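Obscurin (Homo sapiens, PDB 4C4K) probably acts as a giant muscle scaffold and signalling protein with RhoGEF and serine/threonine kinase regions, this immunoglobulin domain probably mediating protein binding. Local coordinates at residues A[60-65]-A[73-78]. Sequence-based numbering, arbitrary orientation.
Sequences YRLTIL and GQYVCR. With EDO (1,2-ethanediol), chain G; EDO (1,2-ethanediol), chain F.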
loop_
_atom_site.group_PDB
_atom_site.type_symbol
_atom_site.label_atom_id
_atom_site.label_comp_id
_atom_site.label_asym_id
_atom_site.label_seq_id
_atom_site.Cartn_x
_atom_site.Cartn_y
_atom_site.Cartn_z
ATOM N N TYR A 60 12.128 -7.173 -0.692
ATOM C CA TYR A 60 12.509 -6.234 0.382
ATOM C C TYR A 60 11.868 -6.649 1.690
ATOM O O TYR A 60 10.682 -6.962 1.731
ATOM C CB TYR A 60 12.102 -4.802 0.012
ATOM C CG TYR A 60 12.764 -4.323 -1.259
ATOM C CD1 TYR A 60 12.266 -4.690 -2.508
ATOM C CD2 TYR A 60 13.885 -3.504 -1.218
ATOM C CE1 TYR A 60 12.857 -4.234 -3.684
ATOM C CE2 TYR A 60 14.491 -3.046 -2.391
ATOM C CZ TYR A 60 13.983 -3.432 -3.622
ATOM O OH TYR A 60 14.562 -2.994 -4.787
ATOM N N ARG A 61 12.650 -6.608 2.761
ATOM C CA ARG A 61 12.226 -7.093 4.061
ATOM C C ARG A 61 12.486 -6.107 5.204
ATOM O O ARG A 61 13.507 -5.410 5.243
ATOM C CB ARG A 61 12.960 -8.426 4.332
ATOM C CG ARG A 61 12.537 -9.211 5.584
ATOM C CD ARG A 61 13.162 -10.617 5.631
ATOM N NE ARG A 61 12.869 -11.333 4.380
ATOM C CZ ARG A 61 11.701 -11.896 4.078
ATOM N NH1 ARG A 61 10.725 -11.947 4.980
ATOM N NH2 ARG A 61 11.520 -12.464 2.894
ATOM N N LEU A 62 11.537 -6.095 6.148
ATOM C CA LEU A 62 11.603 -5.463 7.450
ATOM C C LEU A 62 11.321 -6.547 8.489
ATOM O O LEU A 62 10.196 -7.038 8.564
ATOM C CB LEU A 62 10.611 -4.296 7.611
ATOM C CG LEU A 62 10.535 -3.687 9.053
ATOM C CD1 LEU A 62 11.945 -3.256 9.568
ATOM C CD2 LEU A 62 9.554 -2.536 9.101
ATOM N N THR A 63 12.338 -6.919 9.293
ATOM C CA THR A 63 12.138 -7.902 10.358
ATOM C C THR A 63 12.144 -7.154 11.673
ATOM O O THR A 63 13.013 -6.327 11.892
ATOM C CB THR A 63 13.229 -8.997 10.334
ATOM O OG1 THR A 63 13.127 -9.693 9.096
ATOM C CG2 THR A 63 13.087 -9.992 11.487
ATOM N N ILE A 64 11.190 -7.450 12.546
ATOM C CA ILE A 64 11.104 -6.806 13.872
ATOM C C ILE A 64 11.359 -7.863 14.907
ATOM O O ILE A 64 10.619 -8.845 14.956
ATOM C CB ILE A 64 9.736 -6.071 14.079
ATOM C CG1 ILE A 64 9.466 -5.126 12.883
ATOM C CG2 ILE A 64 9.727 -5.297 15.414
ATOM C CD1 ILE A 64 7.997 -4.562 12.762
ATOM N N LEU A 65 12.388 -7.656 15.754
ATOM C CA LEU A 65 12.762 -8.610 16.765
ATOM C C LEU A 65 12.260 -8.182 18.123
ATOM O O LEU A 65 12.136 -6.984 18.386
ATOM C CB LEU A 65 14.282 -8.782 16.801
ATOM C CG LEU A 65 14.978 -9.237 15.486
ATOM C CD1 LEU A 65 16.481 -9.419 15.730
ATOM C CD2 LEU A 65 14.411 -10.584 14.989
ATOM N N GLY A 73 0.461 -1.669 14.744
ATOM C CA GLY A 73 -0.005 -0.582 13.901
ATOM C C GLY A 73 0.199 -0.829 12.430
ATOM O O GLY A 73 0.353 -1.968 11.993
ATOM N N GLN A 74 0.177 0.247 11.666
ATOM C CA GLN A 74 0.277 0.179 10.227
ATOM C C GLN A 74 1.665 0.540 9.761
ATOM O O GLN A 74 2.194 1.596 10.118
ATOM C CB GLN A 74 -0.778 1.120 9.601
ATOM C CG GLN A 74 -0.945 0.915 8.116
ATOM C CD GLN A 74 -1.767 2.008 7.516
ATOM O OE1 GLN A 74 -1.239 3.038 7.121
ATOM N NE2 GLN A 74 -3.075 1.817 7.467
ATOM N N TYR A 75 2.246 -0.332 8.943
ATOM C CA TYR A 75 3.547 -0.094 8.331
ATOM C C TYR A 75 3.300 0.209 6.865
ATOM O O TYR A 75 2.583 -0.533 6.216
ATOM C CB TYR A 75 4.473 -1.312 8.499
ATOM C CG TYR A 75 4.919 -1.493 9.936
ATOM C CD1 TYR A 75 4.066 -2.053 10.886
ATOM C CD2 TYR A 75 6.188 -1.095 10.351
ATOM C CE1 TYR A 75 4.455 -2.188 12.217
ATOM C CE2 TYR A 75 6.588 -1.232 11.682
ATOM C CZ TYR A 75 5.714 -1.775 12.609
ATOM O OH TYR A 75 6.069 -1.885 13.929
ATOM N N VAL A 76 3.887 1.286 6.333
ATOM C CA VAL A 76 3.715 1.617 4.921
ATOM C C VAL A 76 5.043 1.323 4.224
ATOM O O VAL A 76 6.100 1.725 4.723
ATOM C CB VAL A 76 3.273 3.107 4.722
ATOM C CG1 VAL A 76 3.159 3.461 3.232
ATOM C CG2 VAL A 76 1.951 3.384 5.443
ATOM N N CYS A 77 5.000 0.616 3.089
ATOM C CA CYS A 77 6.195 0.409 2.294
ATOM C C CYS A 77 6.169 1.415 1.158
ATOM O O CYS A 77 5.150 1.538 0.472
ATOM C CB CYS A 77 6.288 -1.017 1.775
ATOM S SG CYS A 77 7.846 -1.358 0.928
ATOM N N ARG A 78 7.268 2.175 0.993
ATOM C CA ARG A 78 7.392 3.218 -0.021
ATOM C C ARG A 78 8.539 2.871 -0.961
ATOM O O ARG A 78 9.645 2.616 -0.495
ATOM C CB ARG A 78 7.586 4.596 0.660
ATOM C CG ARG A 78 7.787 5.788 -0.287
ATOM C CD ARG A 78 8.072 7.063 0.500
ATOM N NE ARG A 78 8.309 8.209 -0.382
ATOM C CZ ARG A 78 9.423 8.939 -0.403
ATOM N NH1 ARG A 78 10.423 8.665 0.430
ATOM N NH2 ARG A 78 9.544 9.953 -1.252
HETATM C C1 EDO G . 15.623 -10.200 1.938
HETATM O O1 EDO G . 15.519 -10.641 3.273
HETATM C C2 EDO G . 14.299 -10.539 1.284
HETATM O O2 EDO G . 14.042 -11.939 1.448
HETATM C C1 EDO F . 15.434 -2.705 2.419
HETATM O O1 EDO F . 16.025 -1.664 1.667
HETATM C C2 EDO F . 13.958 -2.342 2.659
HETATM O O2 EDO F . 13.358 -3.401 3.378
#
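The phenol ring of Tyr75 is met obliquely, neither squarely over a face nor at an edge, by two aliphatic tips: Leu62 CD2 lies 3.9 Å from Tyr75 CD2, and Ile64 CD1 is 3.6 Å from Tyr75 CZ. The guanidinium of Arg61, the other flat group, takes the 1,2-ethanediol of chain G at its edge, its O1 lying in the guanidinium plane and accepting from Arg61 NE at 3.0 Å, while Arg61 NH2 donates to its O2 at an N-H...O angle of 156°. This diol probably comes from the crystallisation liquor. Arg61 NH1 is hydrogen-bonded to Thr23 OG1 on the adjacent strand 22-31; with an alanine here, Thr23 OG1 is likely to lose this partner, and the diol oxygens their NE and NH2 donors.

Residues 60-65 and 73-78 exchange no hydrogen bonds, so apolar fit alone joins them, a worked example of how two sheets close on a core. Tyr75 points toward the facing strand with CG anti to its carbonyl carbon (chi1 -70°), which carries the ring across to Leu62 and Ile64. Leu62 crosses it at about a right angle, whereas Ile64 meets it from the opposite direction, its CD1 also 3.5 Å from Tyr75 OH. That buried hydroxyl is satisfied by a hydrogen bond to the carbonyl oxygen of Asp71, in the loop just before strand 73-80, which fixes the far end of the ring. Here two antiparallel sheets face each other, with Cys77 packing on Cys26 nearby: the beta-sandwich of an I-set immunoglobulin domain, with this tyrosine forming the tyrosine corner characteristic of Greek-key sandwiches.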